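Long-range contact in V-type ATP synthase alpha chain (Nanoarchaeum equitans Kin4-M, PDB 5BN3), which is the nucleotide-binding A subunit of an archaeal rotary V/A-type ATP synthase, a P-loop protein with a barrel-sandwich domain and a helical C-terminal domain: residues T68-F80 / L105-I117. Residues are numbered along the deposited sequence; the frame is centred on the assembly and turned at random.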
loop_
_atom_site.group_PDB
_atom_site.type_symbol
_atom_site.label_atom_id
_atom_site.label_comp_id
_atom_site.label_asym_id
_atom_site.label_seq_id
_atom_site.Cartn_x
_atom_site.Cartn_y
_atom_site.Cartn_z
ATOM N N THR A 68 -9.093 -28.471 -30.239
ATOM C CA THR A 68 -9.916 -28.036 -31.366
ATOM C C THR A 68 -11.401 -27.923 -31.031
ATOM O O THR A 68 -11.862 -28.424 -30.004
ATOM C CB THR A 68 -9.774 -28.989 -32.573
ATOM O OG1 THR A 68 -10.343 -30.263 -32.247
ATOM C CG2 THR A 68 -8.312 -29.170 -32.948
ATOM N N ILE A 69 -12.137 -27.261 -31.920
ATOM C CA ILE A 69 -13.591 -27.195 -31.840
ATOM C C ILE A 69 -14.189 -27.603 -33.184
ATOM O O ILE A 69 -13.646 -27.267 -34.240
ATOM C CB ILE A 69 -14.077 -25.777 -31.455
ATOM C CG1 ILE A 69 -15.606 -25.714 -31.418
ATOM C CG2 ILE A 69 -13.544 -24.739 -32.429
ATOM C CD1 ILE A 69 -16.227 -26.652 -30.407
ATOM N N GLU A 70 -15.287 -28.353 -33.143
ATOM C CA GLU A 70 -16.000 -28.714 -34.362
ATOM C C GLU A 70 -16.859 -27.545 -34.824
ATOM O O GLU A 70 -17.695 -27.041 -34.071
ATOM C CB GLU A 70 -16.876 -29.950 -34.132
ATOM C CG GLU A 70 -16.096 -31.248 -33.956
ATOM C CD GLU A 70 -16.987 -32.417 -33.582
ATOM O OE1 GLU A 70 -18.221 -32.232 -33.508
ATOM O OE2 GLU A 70 -16.454 -33.523 -33.353
ATOM N N LEU A 71 -16.648 -27.116 -36.064
ATOM C CA LEU A 71 -17.388 -25.991 -36.624
ATOM C C LEU A 71 -18.334 -26.462 -37.724
ATOM O O LEU A 71 -17.891 -26.895 -38.787
ATOM C CB LEU A 71 -16.416 -24.953 -37.187
ATOM C CG LEU A 71 -15.392 -24.399 -36.192
ATOM C CD1 LEU A 71 -14.320 -23.591 -36.905
ATOM C CD2 LEU A 71 -16.093 -23.549 -35.150
ATOM N N GLY A 72 -19.636 -26.370 -37.464
ATOM C CA GLY A 72 -20.646 -26.759 -38.433
ATOM C C GLY A 72 -22.039 -26.643 -37.847
ATOM O O GLY A 72 -22.210 -26.074 -36.766
ATOM N N PRO A 73 -23.046 -27.172 -38.561
ATOM C CA PRO A 73 -24.426 -27.178 -38.065
ATOM C C PRO A 73 -24.540 -27.957 -36.758
ATOM O O PRO A 73 -23.958 -29.039 -36.641
ATOM C CB PRO A 73 -25.191 -27.907 -39.174
ATOM C CG PRO A 73 -24.374 -27.680 -40.404
ATOM C CD PRO A 73 -22.949 -27.703 -39.932
ATOM N N GLY A 74 -25.272 -27.410 -35.791
ATOM C CA GLY A 74 -25.425 -28.054 -34.499
ATOM C C GLY A 74 -25.015 -27.192 -33.316
ATOM O O GLY A 74 -25.224 -27.574 -32.164
ATOM N N LEU A 75 -24.435 -26.028 -33.599
ATOM C CA LEU A 75 -23.986 -25.113 -32.551
ATOM C C LEU A 75 -25.110 -24.187 -32.097
ATOM O O LEU A 75 -25.271 -23.927 -30.903
ATOM C CB LEU A 75 -22.804 -24.275 -33.047
ATOM C CG LEU A 75 -21.496 -25.007 -33.351
ATOM C CD1 LEU A 75 -20.486 -24.063 -33.984
ATOM C CD2 LEU A 75 -20.924 -25.610 -32.085
ATOM N N LEU A 76 -25.889 -23.696 -33.057
ATOM C CA LEU A 76 -26.931 -22.703 -32.785
ATOM C C LEU A 76 -28.013 -23.215 -31.834
ATOM O O LEU A 76 -28.417 -24.380 -31.905
ATOM C CB LEU A 76 -27.561 -22.212 -34.093
ATOM C CG LEU A 76 -26.617 -21.475 -35.044
ATOM C CD1 LEU A 76 -27.337 -21.016 -36.305
ATOM C CD2 LEU A 76 -26.005 -20.291 -34.332
ATOM N N ALA A 77 -28.459 -22.329 -30.942
ATOM C CA ALA A 77 -29.509 -22.618 -29.963
ATOM C C ALA A 77 -29.131 -23.673 -28.928
ATOM O O ALA A 77 -29.997 -24.186 -28.218
ATOM C CB ALA A 77 -30.821 -22.994 -30.661
ATOM N N ASN A 78 -27.842 -23.983 -28.834
ATOM C CA ASN A 78 -27.374 -24.982 -27.875
ATOM C C ASN A 78 -26.385 -24.419 -26.858
ATOM O O ASN A 78 -25.785 -23.364 -27.076
ATOM C CB ASN A 78 -26.767 -26.183 -28.607
ATOM C CG ASN A 78 -27.822 -27.093 -29.201
ATOM O OD1 ASN A 78 -28.731 -27.544 -28.501
ATOM N ND2 ASN A 78 -27.718 -27.357 -30.498
ATOM N N ILE A 79 -26.223 -25.131 -25.747
ATOM C CA ILE A 79 -25.292 -24.724 -24.698
ATOM C C ILE A 79 -24.165 -25.745 -24.533
ATOM O O ILE A 79 -24.405 -26.953 -24.480
ATOM C CB ILE A 79 -26.024 -24.468 -23.356
ATOM C CG1 ILE A 79 -25.036 -24.054 -22.262
ATOM C CG2 ILE A 79 -26.835 -25.687 -22.933
ATOM C CD1 ILE A 79 -25.710 -23.613 -20.972
ATOM N N PHE A 80 -22.933 -25.251 -24.470
ATOM C CA PHE A 80 -21.762 -26.117 -24.383
ATOM C C PHE A 80 -20.901 -25.703 -23.197
ATOM O O PHE A 80 -21.029 -24.583 -22.702
ATOM C CB PHE A 80 -20.945 -26.017 -25.673
ATOM C CG PHE A 80 -21.733 -26.326 -26.916
ATOM C CD1 PHE A 80 -22.446 -25.331 -27.569
ATOM C CD2 PHE A 80 -21.757 -27.613 -27.434
ATOM C CE1 PHE A 80 -23.171 -25.612 -28.710
ATOM C CE2 PHE A 80 -22.481 -27.901 -28.580
ATOM C CZ PHE A 80 -23.189 -26.899 -29.219
ATOM N N LEU A 105 -17.959 -36.389 -25.037
ATOM C CA LEU A 105 -18.985 -36.492 -26.067
ATOM C C LEU A 105 -18.601 -35.605 -27.246
ATOM O O LEU A 105 -17.875 -34.624 -27.076
ATOM C CB LEU A 105 -20.343 -36.047 -25.516
ATOM C CG LEU A 105 -20.941 -36.806 -24.331
ATOM C CD1 LEU A 105 -22.288 -36.215 -23.939
ATOM C CD2 LEU A 105 -21.087 -38.280 -24.653
ATOM N N PRO A 106 -19.085 -35.945 -28.451
ATOM C CA PRO A 106 -18.839 -35.067 -29.601
ATOM C C PRO A 106 -19.646 -33.776 -29.491
ATOM O O PRO A 106 -20.774 -33.801 -28.996
ATOM C CB PRO A 106 -19.327 -35.901 -30.791
ATOM C CG PRO A 106 -20.309 -36.865 -30.208
ATOM C CD PRO A 106 -19.797 -37.178 -28.831
ATOM N N THR A 107 -19.067 -32.669 -29.950
ATOM C CA THR A 107 -19.700 -31.354 -29.869
ATOM C C THR A 107 -20.997 -31.272 -30.669
ATOM O O THR A 107 -22.033 -30.853 -30.149
ATOM C CB THR A 107 -18.740 -30.252 -30.367
ATOM O OG1 THR A 107 -17.579 -30.214 -29.526
ATOM C CG2 THR A 107 -19.420 -28.889 -30.349
ATOM N N LEU A 108 -20.928 -31.669 -31.935
ATOM C CA LEU A 108 -22.071 -31.584 -32.835
ATOM C C LEU A 108 -22.872 -32.886 -32.851
ATOM O O LEU A 108 -22.297 -33.977 -32.907
ATOM C CB LEU A 108 -21.596 -31.231 -34.247
ATOM C CG LEU A 108 -20.749 -29.959 -34.349
ATOM C CD1 LEU A 108 -20.216 -29.753 -35.759
ATOM C CD2 LEU A 108 -21.564 -28.762 -33.916
ATOM N N ASP A 109 -24.198 -32.761 -32.796
ATOM C CA ASP A 109 -25.106 -33.911 -32.807
ATOM C C ASP A 109 -24.852 -34.782 -34.038
ATOM O O ASP A 109 -24.903 -34.298 -35.170
ATOM C CB ASP A 109 -26.563 -33.430 -32.778
ATOM C CG ASP A 109 -27.545 -34.531 -32.406
ATOM O OD1 ASP A 109 -27.374 -35.683 -32.860
ATOM O OD2 ASP A 109 -28.501 -34.242 -31.657
ATOM N N ARG A 110 -24.568 -36.061 -33.806
ATOM C CA ARG A 110 -24.166 -36.979 -34.872
ATOM C C ARG A 110 -25.347 -37.667 -35.554
ATOM O O ARG A 110 -25.164 -38.405 -36.522
ATOM C CB ARG A 110 -23.207 -38.041 -34.319
ATOM C CG ARG A 110 -21.854 -37.510 -33.861
ATOM C CD ARG A 110 -21.072 -36.920 -35.022
ATOM N NE ARG A 110 -19.646 -36.777 -34.726
ATOM C CZ ARG A 110 -19.080 -35.667 -34.263
ATOM N NH1 ARG A 110 -19.817 -34.590 -34.032
ATOM N NH2 ARG A 110 -17.777 -35.635 -34.026
ATOM N N LYS A 111 -26.553 -37.426 -35.047
ATOM C CA LYS A 111 -27.744 -38.103 -35.558
ATOM C C LYS A 111 -28.733 -37.157 -36.232
ATOM O O LYS A 111 -29.547 -37.584 -37.052
ATOM C CB LYS A 111 -28.437 -38.883 -34.439
ATOM C CG LYS A 111 -27.681 -40.123 -34.002
ATOM C CD LYS A 111 -28.328 -40.774 -32.794
ATOM C CE LYS A 111 -27.697 -42.123 -32.505
ATOM N NZ LYS A 111 -27.879 -43.066 -33.644
ATOM N N LYS A 112 -28.664 -35.878 -35.876
ATOM C CA LYS A 112 -29.501 -34.854 -36.499
ATOM C C LYS A 112 -29.320 -34.847 -38.018
ATOM O O LYS A 112 -28.193 -34.871 -38.518
ATOM C CB LYS A 112 -29.163 -33.476 -35.925
ATOM C CG LYS A 112 -29.729 -32.311 -36.714
ATOM C CD LYS A 112 -31.198 -32.058 -36.412
ATOM C CE LYS A 112 -31.735 -30.927 -37.283
ATOM N NZ LYS A 112 -33.123 -30.527 -36.907
ATOM N N VAL A 113 -30.433 -34.825 -38.746
ATOM C CA VAL A 113 -30.389 -34.858 -40.205
ATOM C C VAL A 113 -30.538 -33.460 -40.800
ATOM O O VAL A 113 -31.546 -32.787 -40.581
ATOM C CB VAL A 113 -31.477 -35.787 -40.785
ATOM C CG1 VAL A 113 -31.461 -35.732 -42.300
ATOM C CG2 VAL A 113 -31.259 -37.217 -40.312
ATOM N N TRP A 114 -29.532 -33.031 -41.555
ATOM C CA TRP A 114 -29.537 -31.699 -42.153
ATOM C C TRP A 114 -29.847 -31.749 -43.643
ATOM O O TRP A 114 -29.576 -32.752 -44.302
ATOM C CB TRP A 114 -28.177 -31.031 -41.943
ATOM C CG TRP A 114 -27.790 -30.922 -40.506
ATOM C CD1 TRP A 114 -26.908 -31.709 -39.826
ATOM C CD2 TRP A 114 -28.287 -29.967 -39.564
ATOM N NE1 TRP A 114 -26.823 -31.299 -38.517
ATOM C CE2 TRP A 114 -27.659 -30.227 -38.332
ATOM C CE3 TRP A 114 -29.199 -28.911 -39.646
ATOM C CZ2 TRP A 114 -27.916 -29.469 -37.188
ATOM C CZ3 TRP A 114 -29.453 -28.163 -38.518
ATOM C CH2 TRP A 114 -28.817 -28.446 -37.303
ATOM N N GLU A 115 -30.406 -30.667 -44.176
ATOM C CA GLU A 115 -30.611 -30.563 -45.620
ATOM C C GLU A 115 -29.556 -29.653 -46.242
ATOM O O GLU A 115 -29.546 -28.442 -46.006
ATOM C CB GLU A 115 -32.018 -30.055 -45.951
ATOM C CG GLU A 115 -32.305 -30.000 -47.447
ATOM C CD GLU A 115 -33.781 -29.851 -47.762
ATOM O OE1 GLU A 115 -34.386 -30.830 -48.250
ATOM O OE2 GLU A 115 -34.334 -28.755 -47.536
ATOM N N PHE A 116 -28.670 -30.246 -47.036
ATOM C CA PHE A 116 -27.581 -29.517 -47.674
ATOM C C PHE A 116 -27.916 -29.140 -49.118
ATOM O O PHE A 116 -28.214 -30.006 -49.942
ATOM C CB PHE A 116 -26.303 -30.360 -47.627
ATOM C CG PHE A 116 -25.143 -29.751 -48.357
ATOM C CD1 PHE A 116 -24.507 -28.626 -47.857
ATOM C CD2 PHE A 116 -24.678 -30.314 -49.536
ATOM C CE1 PHE A 116 -23.433 -28.066 -48.522
ATOM C CE2 PHE A 116 -23.604 -29.759 -50.209
ATOM C CZ PHE A 116 -22.980 -28.633 -49.701
ATOM N N ILE A 117 -27.870 -27.844 -49.414
ATOM C CA ILE A 117 -28.107 -27.343 -50.765
ATOM C C ILE A 117 -26.804 -26.789 -51.343
ATOM O O ILE A 117 -26.302 -25.764 -50.876
ATOM C CB ILE A 117 -29.186 -26.238 -50.767
ATOM C CG1 ILE A 117 -30.504 -26.768 -50.189
ATOM C CG2 ILE A 117 -29.395 -25.695 -52.172
ATOM C CD1 ILE A 117 -31.575 -25.704 -50.020
HETATM O O HOH W 1 -15.347 -30.065 -30.622
HETATM O O HOH W 2 -16.321 -33.191 -30.726
HETATM O O HOH W 3 -25.556 -31.655 -35.973
HETATM O O HOH W 4 -25.384 -30.348 -31.960
#
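Glu-70 reaches from strand 68-71 into the loop ahead of strand 114-118, and its side chain passes from an apolar neighbour at CB to polar ones at the carboxylate. CB lies 3.7 Å from Leu-108 CD1. With CG anti to the carbonyl carbon (chi1 -71°) and the chain extended beyond it, the carboxylate meets Arg-110 end-on. Arg-110 NH1 donates to Glu-70 OE1 at 2.9 Å and Arg-110 NH2 to Glu-70 OE2 at 2.6 Å, both on the syn side but tilted out of the carboxylate plane; the two groups' planes are 35° apart. Glu-70 OE1 also accepts from Leu-108 N at 3.2 Å, nearly along its C-O axis and from the opposite face to NH1, so three N-H groups grip the carboxylate, which probably fixes its rotation. Water links Glu-70 N to Thr-107 OG1, whose direct protein partner is Gly-84 O.

Leu-108 CD2 packs on Leu-75 CD2 at 3.7 Å, and Thr-107 CG2 meets Phe-80 CE2. Pro-73 CB sits over one face of Trp-114, a CH-pi contact 3.7 Å from the six-membered-ring centroid and 19° off its normal.

Strand 68-71 pairs with strand 180-183, Ile-69 and Leu-71 rest on helix 293-309, and Trp-114 packs on strand 131-137; the contact as a whole therefore joins the barrel-sandwich sheet to the nucleotide-binding domain.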